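Local coordinates for Asp/Glu-specific dipeptidyl-peptidase (Flavobacterium psychrophilum, PDB 5JXF), which removes dipeptides from the N terminus of oligopeptides as a serine peptidase, with strict specificity for aspartate or glutamate at the P1 position, at residues A106-S111 with D116-G121; A214-I219 with D711-A716; N382-L387 with M565-E570; A149-G154 with N196-F201. All blocks are in the same frame, centred on the assembly; numbering follows the deposited sequence.

Contact 1 (A106-S111 with D116-G121); sequences AIQNHS and DYLTNG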
loop_
_atom_site.group_PDB
_atom_site.type_symbol
_atom_site.label_atom_id
_atom_site.label_comp_id
_atom_site.label_asym_id
_atom_site.label_seq_id
_atom_site.Cartn_x
_atom_site.Cartn_y
_atom_site.Cartn_z
ATOM N N ALA A 106 31.248 -0.273 -5.925
ATOM C CA ALA A 106 32.173 -0.784 -6.934
ATOM C C ALA A 106 31.604 -0.682 -8.363
ATOM O O ALA A 106 32.308 -0.322 -9.304
ATOM C CB ALA A 106 32.537 -2.226 -6.621
ATOM N N ILE A 107 30.334 -1.015 -8.537
ATOM C CA ILE A 107 29.725 -0.885 -9.857
ATOM C C ILE A 107 29.685 0.579 -10.320
ATOM O O ILE A 107 30.072 0.885 -11.458
ATOM C CB ILE A 107 28.305 -1.478 -9.875
ATOM C CG1 ILE A 107 28.377 -2.983 -9.665
ATOM C CG2 ILE A 107 27.625 -1.184 -11.194
ATOM C CD1 ILE A 107 27.191 -3.542 -8.977
ATOM N N GLN A 108 29.225 1.476 -9.441
ATOM C CA GLN A 108 29.138 2.906 -9.770
ATOM C C GLN A 108 30.512 3.427 -10.082
ATOM O O GLN A 108 30.689 4.260 -10.969
ATOM C CB GLN A 108 28.541 3.727 -8.617
ATOM C CG GLN A 108 28.376 5.233 -8.921
ATOM C CD GLN A 108 29.573 6.094 -8.489
ATOM O OE1 GLN A 108 30.467 5.641 -7.759
ATOM N NE2 GLN A 108 29.583 7.349 -8.933
ATOM N N ASN A 109 31.489 2.931 -9.329
ATOM C CA ASN A 109 32.855 3.366 -9.522
ATOM C C ASN A 109 33.375 2.964 -10.908
ATOM O O ASN A 109 34.135 3.743 -11.488
ATOM C CB ASN A 109 33.779 2.830 -8.424
ATOM C CG ASN A 109 35.172 3.441 -8.494
ATOM O OD1 ASN A 109 35.329 4.659 -8.648
ATOM N ND2 ASN A 109 36.193 2.599 -8.374
ATOM N N HIS A 110 32.998 1.809 -11.486
ATOM C CA HIS A 110 33.496 1.665 -12.858
ATOM C C HIS A 110 32.419 1.996 -13.893
ATOM O O HIS A 110 32.531 1.576 -15.041
ATOM C CB HIS A 110 34.083 0.286 -13.229
ATOM C CG HIS A 110 34.974 -0.325 -12.184
ATOM N ND1 HIS A 110 36.093 -1.062 -12.529
ATOM C CD2 HIS A 110 34.787 -0.535 -10.876
ATOM C CE1 HIS A 110 36.640 -1.555 -11.433
ATOM N NE2 HIS A 110 35.836 -1.310 -10.418
ATOM N N SER A 111 31.369 2.710 -13.517
ATOM C CA SER A 111 30.389 3.081 -14.533
ATOM C C SER A 111 30.694 4.471 -15.086
ATOM O O SER A 111 31.354 5.285 -14.439
ATOM C CB SER A 111 28.977 3.020 -13.957
ATOM O OG SER A 111 28.657 1.686 -13.609
ATOM N N ASP A 116 27.819 2.147 -18.832
ATOM C CA ASP A 116 26.901 2.305 -17.701
ATOM C C ASP A 116 26.511 0.958 -17.090
ATOM O O ASP A 116 25.424 0.446 -17.347
ATOM C CB ASP A 116 25.652 3.075 -18.155
ATOM C CG ASP A 116 24.794 3.556 -16.995
ATOM O OD1 ASP A 116 25.202 3.352 -15.835
ATOM O OD2 ASP A 116 23.725 4.170 -17.248
ATOM N N TYR A 117 27.402 0.403 -16.267
ATOM C CA TYR A 117 27.165 -0.880 -15.610
ATOM C C TYR A 117 26.059 -0.804 -14.573
ATOM O O TYR A 117 25.403 -1.807 -14.299
ATOM C CB TYR A 117 28.447 -1.400 -14.946
ATOM C CG TYR A 117 29.576 -1.599 -15.921
ATOM C CD1 TYR A 117 29.453 -2.502 -16.967
ATOM C CD2 TYR A 117 30.763 -0.891 -15.798
ATOM C CE1 TYR A 117 30.473 -2.693 -17.871
ATOM C CE2 TYR A 117 31.798 -1.078 -16.702
ATOM C CZ TYR A 117 31.645 -1.984 -17.738
ATOM O OH TYR A 117 32.658 -2.182 -18.647
ATOM N N LEU A 118 25.880 0.372 -13.973
ATOM C CA LEU A 118 24.735 0.614 -13.101
ATOM C C LEU A 118 23.454 0.212 -13.845
ATOM O O LEU A 118 22.680 -0.607 -13.364
ATOM C CB LEU A 118 24.676 2.085 -12.657
ATOM C CG LEU A 118 25.716 2.527 -11.610
ATOM C CD1 LEU A 118 25.818 4.045 -11.496
ATOM C CD2 LEU A 118 25.393 1.927 -10.250
ATOM N N THR A 119 23.262 0.763 -15.041
ATOM C CA THR A 119 22.069 0.469 -15.834
ATOM C C THR A 119 22.113 -0.923 -16.465
ATOM O O THR A 119 21.160 -1.684 -16.358
ATOM C CB THR A 119 21.870 1.507 -16.945
ATOM O OG1 THR A 119 21.838 2.820 -16.372
ATOM C CG2 THR A 119 20.552 1.255 -17.690
ATOM N N ASN A 120 23.232 -1.259 -17.094
ATOM C CA ASN A 120 23.316 -2.448 -17.944
ATOM C C ASN A 120 23.757 -3.735 -17.257
ATOM O O ASN A 120 23.652 -4.827 -17.827
ATOM C CB ASN A 120 24.258 -2.146 -19.103
ATOM C CG ASN A 120 23.678 -1.110 -20.046
ATOM O OD1 ASN A 120 22.472 -1.107 -20.309
ATOM N ND2 ASN A 120 24.521 -0.207 -20.533
ATOM N N GLY A 121 24.254 -3.611 -16.031
ATOM C CA GLY A 121 24.873 -4.741 -15.386
ATOM C C GLY A 121 26.247 -4.968 -15.982
ATOM O O GLY A 121 26.727 -4.175 -16.803
#

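Contact 2 (A214-I219 with D711-A716); sequences APPSLI and DKFAGA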
loop_
_atom_site.group_PDB
_atom_site.type_symbol
_atom_site.label_atom_id
_atom_site.label_comp_id
_atom_site.label_asym_id
_atom_site.label_seq_id
_atom_site.Cartn_x
_atom_site.Cartn_y
_atom_site.Cartn_z
ATOM N N ALA A 214 27.171 -8.560 -12.207
ATOM C CA ALA A 214 26.064 -7.836 -11.586
ATOM C C ALA A 214 24.919 -7.661 -12.566
ATOM O O ALA A 214 25.146 -7.361 -13.733
ATOM C CB ALA A 214 26.517 -6.486 -11.075
ATOM N N PRO A 215 23.682 -7.829 -12.077
ATOM C CA PRO A 215 22.471 -7.598 -12.874
ATOM C C PRO A 215 22.263 -6.110 -13.097
ATOM O O PRO A 215 22.807 -5.307 -12.329
ATOM C CB PRO A 215 21.358 -8.168 -11.994
ATOM C CG PRO A 215 21.862 -7.891 -10.585
ATOM C CD PRO A 215 23.360 -8.155 -10.677
ATOM N N PRO A 216 21.469 -5.741 -14.109
ATOM C CA PRO A 216 21.039 -4.343 -14.218
ATOM C C PRO A 216 20.402 -3.863 -12.923
ATOM O O PRO A 216 19.854 -4.664 -12.161
ATOM C CB PRO A 216 20.024 -4.377 -15.373
ATOM C CG PRO A 216 19.592 -5.787 -15.458
ATOM C CD PRO A 216 20.818 -6.591 -15.123
ATOM N N SER A 217 20.518 -2.567 -12.655
ATOM C CA SER A 217 19.936 -1.980 -11.452
ATOM C C SER A 217 18.438 -2.208 -11.362
ATOM O O SER A 217 17.878 -2.247 -10.272
ATOM C CB SER A 217 20.215 -0.479 -11.398
ATOM O OG SER A 217 21.520 -0.223 -10.903
ATOM N N LEU A 218 17.777 -2.343 -12.508
ATOM C CA LEU A 218 16.331 -2.529 -12.479
ATOM C C LEU A 218 16.016 -3.894 -11.880
ATOM O O LEU A 218 14.977 -4.072 -11.272
ATOM C CB LEU A 218 15.718 -2.359 -13.869
ATOM C CG LEU A 218 15.645 -0.888 -14.314
ATOM C CD1 LEU A 218 15.409 -0.792 -15.813
ATOM C CD2 LEU A 218 14.582 -0.081 -13.528
ATOM N N ILE A 219 16.932 -4.852 -12.002
ATOM C CA ILE A 219 16.773 -6.100 -11.251
ATOM C C ILE A 219 17.450 -5.984 -9.882
ATOM O O ILE A 219 16.862 -6.375 -8.872
ATOM C CB ILE A 219 17.298 -7.300 -12.045
ATOM C CG1 ILE A 219 16.512 -7.402 -13.365
ATOM C CG2 ILE A 219 17.124 -8.590 -11.252
ATOM C CD1 ILE A 219 17.024 -8.481 -14.297
ATOM N N ASP A 711 22.208 -17.050 -15.391
ATOM C CA ASP A 711 22.154 -18.006 -16.476
ATOM C C ASP A 711 21.268 -17.548 -17.641
ATOM O O ASP A 711 21.772 -17.231 -18.722
ATOM C CB ASP A 711 21.657 -19.342 -15.926
ATOM C CG ASP A 711 21.695 -20.446 -16.937
ATOM O OD1 ASP A 711 21.875 -20.165 -18.137
ATOM O OD2 ASP A 711 21.542 -21.613 -16.518
ATOM N N LYS A 712 19.952 -17.560 -17.436
ATOM C CA LYS A 712 19.019 -17.308 -18.538
ATOM C C LYS A 712 19.091 -15.869 -19.021
ATOM O O LYS A 712 18.944 -15.606 -20.210
ATOM C CB LYS A 712 17.588 -17.643 -18.123
ATOM C CG LYS A 712 17.313 -19.134 -18.057
ATOM C CD LYS A 712 17.194 -19.729 -19.472
ATOM C CE LYS A 712 16.812 -21.192 -19.405
ATOM N NZ LYS A 712 17.679 -21.891 -18.412
ATOM N N PHE A 713 19.341 -14.941 -18.098
ATOM C CA PHE A 713 19.307 -13.531 -18.444
ATOM C C PHE A 713 20.655 -13.065 -18.996
ATOM O O PHE A 713 20.714 -12.466 -20.072
ATOM C CB PHE A 713 18.891 -12.691 -17.229
ATOM C CG PHE A 713 18.813 -11.207 -17.505
ATOM C CD1 PHE A 713 17.691 -10.652 -18.087
ATOM C CD2 PHE A 713 19.873 -10.366 -17.169
ATOM C CE1 PHE A 713 17.617 -9.285 -18.342
ATOM C CE2 PHE A 713 19.819 -9.004 -17.425
ATOM C CZ PHE A 713 18.683 -8.455 -18.002
ATOM N N ALA A 714 21.737 -13.340 -18.273
ATOM C CA ALA A 714 23.046 -12.816 -18.667
ATOM C C ALA A 714 23.813 -13.760 -19.586
ATOM O O ALA A 714 24.680 -13.321 -20.331
ATOM C CB ALA A 714 23.894 -12.481 -17.416
ATOM N N GLY A 715 23.499 -15.049 -19.532
ATOM C CA GLY A 715 24.183 -16.035 -20.350
ATOM C C GLY A 715 25.533 -16.369 -19.760
ATOM O O GLY A 715 26.454 -16.773 -20.478
ATOM N N ALA A 716 25.650 -16.205 -18.444
ATOM C CA ALA A 716 26.917 -16.435 -17.753
ATOM C C ALA A 716 26.957 -17.809 -17.115
ATOM O O ALA A 716 27.395 -17.947 -15.977
ATOM C CB ALA A 716 27.154 -15.360 -16.689
#

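Contact 3 (N382-L387 with M565-E570); sequences NEYGNL and MKAQLE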
loop_
_atom_site.group_PDB
_atom_site.type_symbol
_atom_site.label_atom_id
_atom_site.label_comp_id
_atom_site.label_asym_id
_atom_site.label_seq_id
_atom_site.Cartn_x
_atom_site.Cartn_y
_atom_site.Cartn_z
ATOM N N ASN A 382 23.754 -0.772 45.468
ATOM C CA ASN A 382 24.864 0.170 45.542
ATOM C C ASN A 382 25.560 0.228 44.187
ATOM O O ASN A 382 25.946 1.299 43.726
ATOM C CB ASN A 382 25.823 -0.232 46.674
ATOM C CG ASN A 382 27.055 0.673 46.785
ATOM O OD1 ASN A 382 27.298 1.552 45.958
ATOM N ND2 ASN A 382 27.815 0.477 47.855
ATOM N N GLU A 383 25.704 -0.921 43.537
ATOM C CA GLU A 383 26.205 -0.940 42.169
ATOM C C GLU A 383 25.103 -0.518 41.198
ATOM O O GLU A 383 25.302 0.351 40.345
ATOM C CB GLU A 383 26.739 -2.327 41.814
ATOM N N TYR A 384 23.929 -1.126 41.347
ATOM C CA TYR A 384 22.817 -0.894 40.419
ATOM C C TYR A 384 21.787 0.051 41.035
ATOM O O TYR A 384 22.131 0.955 41.807
ATOM C CB TYR A 384 22.146 -2.216 40.041
ATOM C CG TYR A 384 23.128 -3.277 39.575
ATOM C CD1 TYR A 384 24.381 -2.921 39.083
ATOM C CD2 TYR A 384 22.829 -4.635 39.669
ATOM C CE1 TYR A 384 25.291 -3.865 38.677
ATOM C CE2 TYR A 384 23.747 -5.598 39.260
ATOM C CZ TYR A 384 24.970 -5.208 38.768
ATOM O OH TYR A 384 25.866 -6.170 38.364
ATOM N N GLY A 385 20.522 -0.159 40.691
ATOM C CA GLY A 385 19.448 0.572 41.325
ATOM C C GLY A 385 19.350 2.010 40.856
ATOM O O GLY A 385 18.447 2.385 40.093
ATOM N N ASN A 386 20.278 2.822 41.349
ATOM C CA ASN A 386 20.394 4.223 40.983
ATOM C C ASN A 386 20.504 4.442 39.468
ATOM O O ASN A 386 20.003 5.441 38.952
ATOM C CB ASN A 386 21.605 4.826 41.695
ATOM C CG ASN A 386 21.316 5.199 43.150
ATOM O OD1 ASN A 386 20.188 5.554 43.519
ATOM N ND2 ASN A 386 22.351 5.157 43.971
ATOM N N LEU A 387 21.147 3.493 38.777
ATOM C CA LEU A 387 21.295 3.488 37.312
ATOM C C LEU A 387 20.156 4.152 36.542
ATOM O O LEU A 387 20.367 5.118 35.816
ATOM C CB LEU A 387 21.437 2.048 36.811
ATOM C CG LEU A 387 22.691 1.278 37.214
ATOM C CD1 LEU A 387 22.621 -0.148 36.682
ATOM C CD2 LEU A 387 23.948 1.989 36.722
ATOM N N MET A 565 24.261 -3.158 31.350
ATOM C CA MET A 565 24.397 -4.401 30.590
ATOM C C MET A 565 24.782 -5.560 31.509
ATOM O O MET A 565 24.139 -6.611 31.506
ATOM C CB MET A 565 25.439 -4.234 29.479
ATOM C CG MET A 565 25.481 -5.361 28.444
ATOM S SD MET A 565 23.939 -5.511 27.509
ATOM C CE MET A 565 23.356 -7.106 28.080
ATOM N N LYS A 566 25.829 -5.346 32.302
ATOM C CA LYS A 566 26.298 -6.341 33.267
ATOM C C LYS A 566 25.209 -6.719 34.265
ATOM O O LYS A 566 25.078 -7.881 34.650
ATOM C CB LYS A 566 27.531 -5.817 34.008
ATOM C CG LYS A 566 28.065 -6.724 35.112
ATOM C CD LYS A 566 29.287 -6.093 35.777
ATOM C CE LYS A 566 29.608 -6.729 37.118
ATOM N NZ LYS A 566 29.931 -8.175 36.996
ATOM N N ALA A 567 24.426 -5.729 34.675
ATOM C CA ALA A 567 23.349 -5.952 35.629
ATOM C C ALA A 567 22.337 -6.934 35.068
ATOM O O ALA A 567 21.924 -7.874 35.747
ATOM C CB ALA A 567 22.672 -4.641 35.986
ATOM N N GLN A 568 21.946 -6.712 33.819
ATOM C CA GLN A 568 20.949 -7.555 33.175
ATOM C C GLN A 568 21.500 -8.962 32.959
ATOM O O GLN A 568 20.768 -9.945 33.062
ATOM C CB GLN A 568 20.490 -6.929 31.855
ATOM C CG GLN A 568 19.701 -5.635 32.045
ATOM C CD GLN A 568 19.225 -5.029 30.737
ATOM O OE1 GLN A 568 18.463 -5.645 29.980
ATOM N NE2 GLN A 568 19.668 -3.805 30.467
ATOM N N LEU A 569 22.795 -9.052 32.683
ATOM C CA LEU A 569 23.447 -10.344 32.527
ATOM C C LEU A 569 23.397 -11.154 33.827
ATOM O O LEU A 569 23.285 -12.380 33.795
ATOM C CB LEU A 569 24.891 -10.153 32.071
ATOM C CG LEU A 569 25.080 -9.985 30.562
ATOM C CD1 LEU A 569 26.433 -9.375 30.227
ATOM C CD2 LEU A 569 24.927 -11.324 29.869
ATOM N N GLU A 570 23.465 -10.465 34.964
ATOM C CA GLU A 570 23.484 -11.139 36.260
ATOM C C GLU A 570 22.099 -11.599 36.698
ATOM O O GLU A 570 21.900 -12.761 37.050
ATOM C CB GLU A 570 24.072 -10.227 37.339
ATOM C CG GLU A 570 25.529 -9.858 37.133
ATOM C CD GLU A 570 26.095 -9.054 38.296
ATOM O OE1 GLU A 570 25.317 -8.648 39.189
ATOM O OE2 GLU A 570 27.322 -8.813 38.309
#

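Contact 4 (A149-G154 with N196-F201); sequences AQILDG and NQYILF. Unlike the reference sequence in segment 149-154: Ile151 (reference Val).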
loop_
_atom_site.group_PDB
_atom_site.type_symbol
_atom_site.label_atom_id
_atom_site.label_comp_id
_atom_site.label_asym_id
_atom_site.label_seq_id
_atom_site.Cartn_x
_atom_site.Cartn_y
_atom_site.Cartn_z
ATOM N N ALA A 149 40.219 -10.950 30.167
ATOM C CA ALA A 149 41.191 -10.827 31.260
ATOM C C ALA A 149 42.388 -9.970 30.865
ATOM O O ALA A 149 42.792 -9.079 31.604
ATOM C CB ALA A 149 41.662 -12.206 31.712
ATOM N N GLN A 150 42.931 -10.222 29.682
ATOM C CA GLN A 150 44.088 -9.475 29.216
ATOM C C GLN A 150 43.769 -8.004 28.956
ATOM O O GLN A 150 44.633 -7.144 29.103
ATOM C CB GLN A 150 44.659 -10.122 27.955
ATOM C CG GLN A 150 44.657 -11.652 27.989
ATOM C CD GLN A 150 45.398 -12.272 26.810
ATOM O OE1 GLN A 150 46.390 -11.722 26.321
ATOM N NE2 GLN A 150 44.902 -13.414 26.333
ATOM N N ILE A 151 42.526 -7.713 28.591
ATOM C CA ILE A 151 42.148 -6.354 28.230
ATOM C C ILE A 151 41.781 -5.534 29.475
ATOM O O ILE A 151 42.208 -4.384 29.610
ATOM C CB ILE A 151 40.973 -6.356 27.205
ATOM C CG1 ILE A 151 41.407 -7.041 25.898
ATOM C CG2 ILE A 151 40.466 -4.943 26.935
ATOM C CD1 ILE A 151 42.600 -6.428 25.212
ATOM N N LEU A 152 41.022 -6.124 30.397
ATOM C CA LEU A 152 40.623 -5.422 31.623
ATOM C C LEU A 152 41.683 -5.509 32.710
ATOM O O LEU A 152 41.427 -5.174 33.870
ATOM C CB LEU A 152 39.306 -5.975 32.160
ATOM C CG LEU A 152 38.114 -5.825 31.220
ATOM C CD1 LEU A 152 36.858 -6.350 31.890
ATOM C CD2 LEU A 152 37.955 -4.362 30.798
ATOM N N ASP A 153 42.871 -5.964 32.335
ATOM C CA ASP A 153 43.967 -6.076 33.282
ATOM C C ASP A 153 44.365 -4.700 33.821
ATOM O O ASP A 153 45.021 -3.910 33.134
ATOM C CB ASP A 153 45.161 -6.772 32.625
ATOM C CG ASP A 153 46.371 -6.834 33.531
ATOM O OD1 ASP A 153 46.364 -7.651 34.477
ATOM O OD2 ASP A 153 47.330 -6.072 33.288
ATOM N N GLY A 154 43.937 -4.416 35.050
ATOM C CA GLY A 154 44.345 -3.211 35.748
ATOM C C GLY A 154 43.385 -2.047 35.621
ATOM O O GLY A 154 43.710 -0.925 36.002
ATOM N N ASN A 196 31.909 -5.373 28.793
ATOM C CA ASN A 196 32.039 -6.468 29.751
ATOM C C ASN A 196 32.854 -7.636 29.211
ATOM O O ASN A 196 33.214 -8.551 29.949
ATOM C CB ASN A 196 30.659 -6.968 30.176
ATOM C CG ASN A 196 29.953 -6.007 31.104
ATOM O OD1 ASN A 196 30.263 -5.938 32.292
ATOM N ND2 ASN A 196 28.980 -5.273 30.572
ATOM N N GLN A 197 33.145 -7.614 27.916
ATOM C CA GLN A 197 33.865 -8.720 27.298
ATOM C C GLN A 197 34.681 -8.244 26.100
ATOM O O GLN A 197 34.253 -7.364 25.359
ATOM C CB GLN A 197 32.886 -9.829 26.880
ATOM C CG GLN A 197 33.552 -11.033 26.225
ATOM C CD GLN A 197 32.584 -12.164 25.914
ATOM O OE1 GLN A 197 31.364 -12.013 26.015
ATOM N NE2 GLN A 197 33.134 -13.316 25.545
ATOM N N TYR A 198 35.862 -8.821 25.918
ATOM C CA TYR A 198 36.717 -8.470 24.791
ATOM C C TYR A 198 37.188 -9.726 24.069
ATOM O O TYR A 198 37.729 -10.650 24.692
ATOM C CB TYR A 198 37.914 -7.634 25.255
ATOM C CG TYR A 198 37.527 -6.262 25.751
ATOM C CD1 TYR A 198 37.134 -6.062 27.070
ATOM C CD2 TYR A 198 37.540 -5.165 24.897
ATOM C CE1 TYR A 198 36.773 -4.800 27.528
ATOM C CE2 TYR A 198 37.186 -3.901 25.347
ATOM C CZ TYR A 198 36.803 -3.723 26.662
ATOM O OH TYR A 198 36.442 -2.467 27.108
ATOM N N ILE A 199 36.965 -9.757 22.757
ATOM C CA ILE A 199 37.308 -10.913 21.942
ATOM C C ILE A 199 38.207 -10.518 20.791
ATOM O O ILE A 199 37.918 -9.540 20.089
ATOM C CB ILE A 199 36.062 -11.589 21.361
ATOM C CG1 ILE A 199 35.189 -12.165 22.473
ATOM C CG2 ILE A 199 36.461 -12.672 20.358
ATOM C CD1 ILE A 199 33.818 -12.611 21.983
ATOM N N LEU A 200 39.283 -11.285 20.599
ATOM C CA LEU A 200 40.207 -11.081 19.488
ATOM C C LEU A 200 39.956 -12.048 18.352
ATOM O O LEU A 200 39.826 -13.254 18.552
ATOM C CB LEU A 200 41.668 -11.220 19.956
ATOM C CG LEU A 200 42.764 -11.116 18.880
ATOM C CD1 LEU A 200 44.048 -10.557 19.486
ATOM C CD2 LEU A 200 43.056 -12.443 18.187
ATOM N N PHE A 201 39.957 -11.493 17.147
ATOM C CA PHE A 201 39.757 -12.243 15.925
ATOM C C PHE A 201 41.046 -12.267 15.126
ATOM O O PHE A 201 41.564 -11.223 14.724
ATOM C CB PHE A 201 38.625 -11.622 15.084
ATOM C CG PHE A 201 37.264 -11.754 15.705
ATOM C CD1 PHE A 201 36.910 -10.984 16.805
ATOM C CD2 PHE A 201 36.328 -12.628 15.172
ATOM C CE1 PHE A 201 35.647 -11.094 17.377
ATOM C CE2 PHE A 201 35.070 -12.750 15.739
ATOM C CZ PHE A 201 34.725 -11.980 16.842
#

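Contact 1 (A106-S111 with D116-G121)
Gln108 and Leu118 approach to 6.0 Å between their CA atoms where the last turn of helix 100-109 meets the short helix 117-120, and the chain closes further at Ser111 and Asp116, 4.8 Å apart CA to CA. The hydroxyl of Ser111 lies between the two segments. Held anti to its own carbonyl carbon (chi1 -65°), OG turns back to donate to Ile107 O at 2.7 Å, coming in from above the carbonyl plane, and accepts from Leu118 N at 3.1 Å in a bent bond of 141°. Ile107 lays CG2 against the same backbone, 3.6 Å from Leu118 N, and also touches Tyr117 CB; its side chain is about 8 Å from that of His101, the probable charge-relay histidine borne by helix 100-109. Leu118 runs side by side with Gln108, CD1 lying 3.8 Å from Gln108 CG; the amide of Gln108 goes elsewhere, bonding Ile332 O. Tyr117 brings its ring edge to segment 106-111, CD2 standing 3.1 Å from His110 O near the ring plane. Replacing Ser111 by an alanine removes OG, and is likely to leave Leu118 N and Ile107 O without the hydroxyl that joins them. Two bonds thus grip the buried hydroxyl, one given to Ile107 O and one taken from Leu118 N, linking the end of one helix to the start of the next.

Contact 2 (A214-I219 with D711-A716)
The ring of Phe713 takes Ile219 CD1 over one face: the methyl lies 4.1 Å from the ring centroid and only 11° off the normal, a CH-pi contact near the middle of the ring. Pro216 meets the same ring obliquely, at its far end, where Pro216 CD is 3.5 Å from Phe713 CE2 and Pro216 CG is 3.8 Å from Phe713 CZ. Phe713 reaches this place because its CG is anti to the backbone N (chi1 -179°), which throws the ring off helix 703-713 toward the turn; the proline and isoleucine come from the opposite direction. Those two are brought together by the start of helix 217-220: Pro216 occupies the N-cap position, and its carbonyl O accepts from Ile219 N at 2.9 Å. In the chymotrypsin-like double barrel of S46 peptidases, this joins the chain leaving strand 197-214 of the first barrel to helix 703-713, near the C terminus, which follows strand 698-702 of the second. A serine in place of Phe713 is likely to strip Ile219 CD1 and the Pro216 ring of their shared aromatic partner and open a gap between the turn and the helix. Beyond Phe713 the chain leaves the helix at Gly715, with a positive phi. Pro626 packs on both Pro216 and Phe713, and Ile219 also rests on Tyr705 and Ile709 of helix 703-713.

Contact 3 (N382-L387 with M565-E570)
Tyr384 carries the apolar part of the contact by lying with one ring face on Ala567. The CB methyl stands 3.5 Å from the ring centroid and 8° off its normal, a CH-pi contact over the centre of the ring, with Tyr384 CE2 the nearest ring atom at 3.6 Å from CB. The polar part is at the phenol end. Tyr384 OH donates to Glu570 OE1 at 2.7 Å, though the hydroxyl is crowded in the model and its position is less sure; ring and carboxylate planes are turned 56° apart. The charged part lies within helix 547-571: Lys566 NZ and Glu570 OE2 form a salt bridge of 3.0 Å, one helical turn apart. This ammonium partner probably favours the ionised form of the carboxylate, while the phenol's share in doing so is doubtful. Val375 and Ile563 also touch Tyr384, while Phe371 of helix 360-375 packs on Ala567. The arrangement is a loop-on-helix packing, in which the connection between helices 360-375 and 386-415 lays an aromatic side chain over an alanine of helix 547-571, within the alpha-helical part that S46 peptidases add to their double barrel.

Contact 4 (A149-G154 with N196-F201)
Ile151 and Tyr198 make a helix-on-sheet packing, in which the end of the short helix 148-151 rests on the beginning of strand 197-214 in the first, antiparallel beta sheet. Ile151 CG2 is centred over one face of the tyrosine ring, 3.4 Å from its centroid and 10° off the normal, a close CH-pi contact. That branch is directed at the ring because it is the one anti to the backbone N, while CG1, anti to the carbonyl carbon (chi1 -63°), lies along the base of the aromatic side chain at 3.6 Å from Tyr198 CB. Leu152, just past the helix, adds its CD2 at 3.5 Å from Tyr198 CE1, meeting the ring obliquely. Both aliphatic chains cross the tyrosine at about a right angle, and the contact between the two segments is purely apolar. The strand starts at a classic beta bulge, Asn196 and Gln197 both facing Phe192 of strand 186-192. Tyr198 N is held by Thr148 OG1, which ties the strand to the beginning of the same helix. Helix 162-178 packs alongside, Ile172 against Ile151 and Ile168 against Tyr198, and Thr191 of strand 186-192 touches the tyrosine too.

From the N terminus, contact 1 comes first, closing the short loop that joins helix 100-109 to helix 117-120. Contact 4 follows in series, bringing the start of strand 197-214 back to helix 148-151. That strand then runs to the far side of the chain's centre, where contact 2 opens and joins its end to helix 703-713, near the C terminus, spanning most of the remaining chain. Contact 3, within the helical region, lies wholly inside this span; no two contacts cross. Contacts 1 and 2 touch, through a probable hydrogen bond of Leu118 O with Ser217 OG. Contacts 3 and 4 also meet, Lys566 packing on Asn196, so the helical region abuts the start of strand 197-214 there.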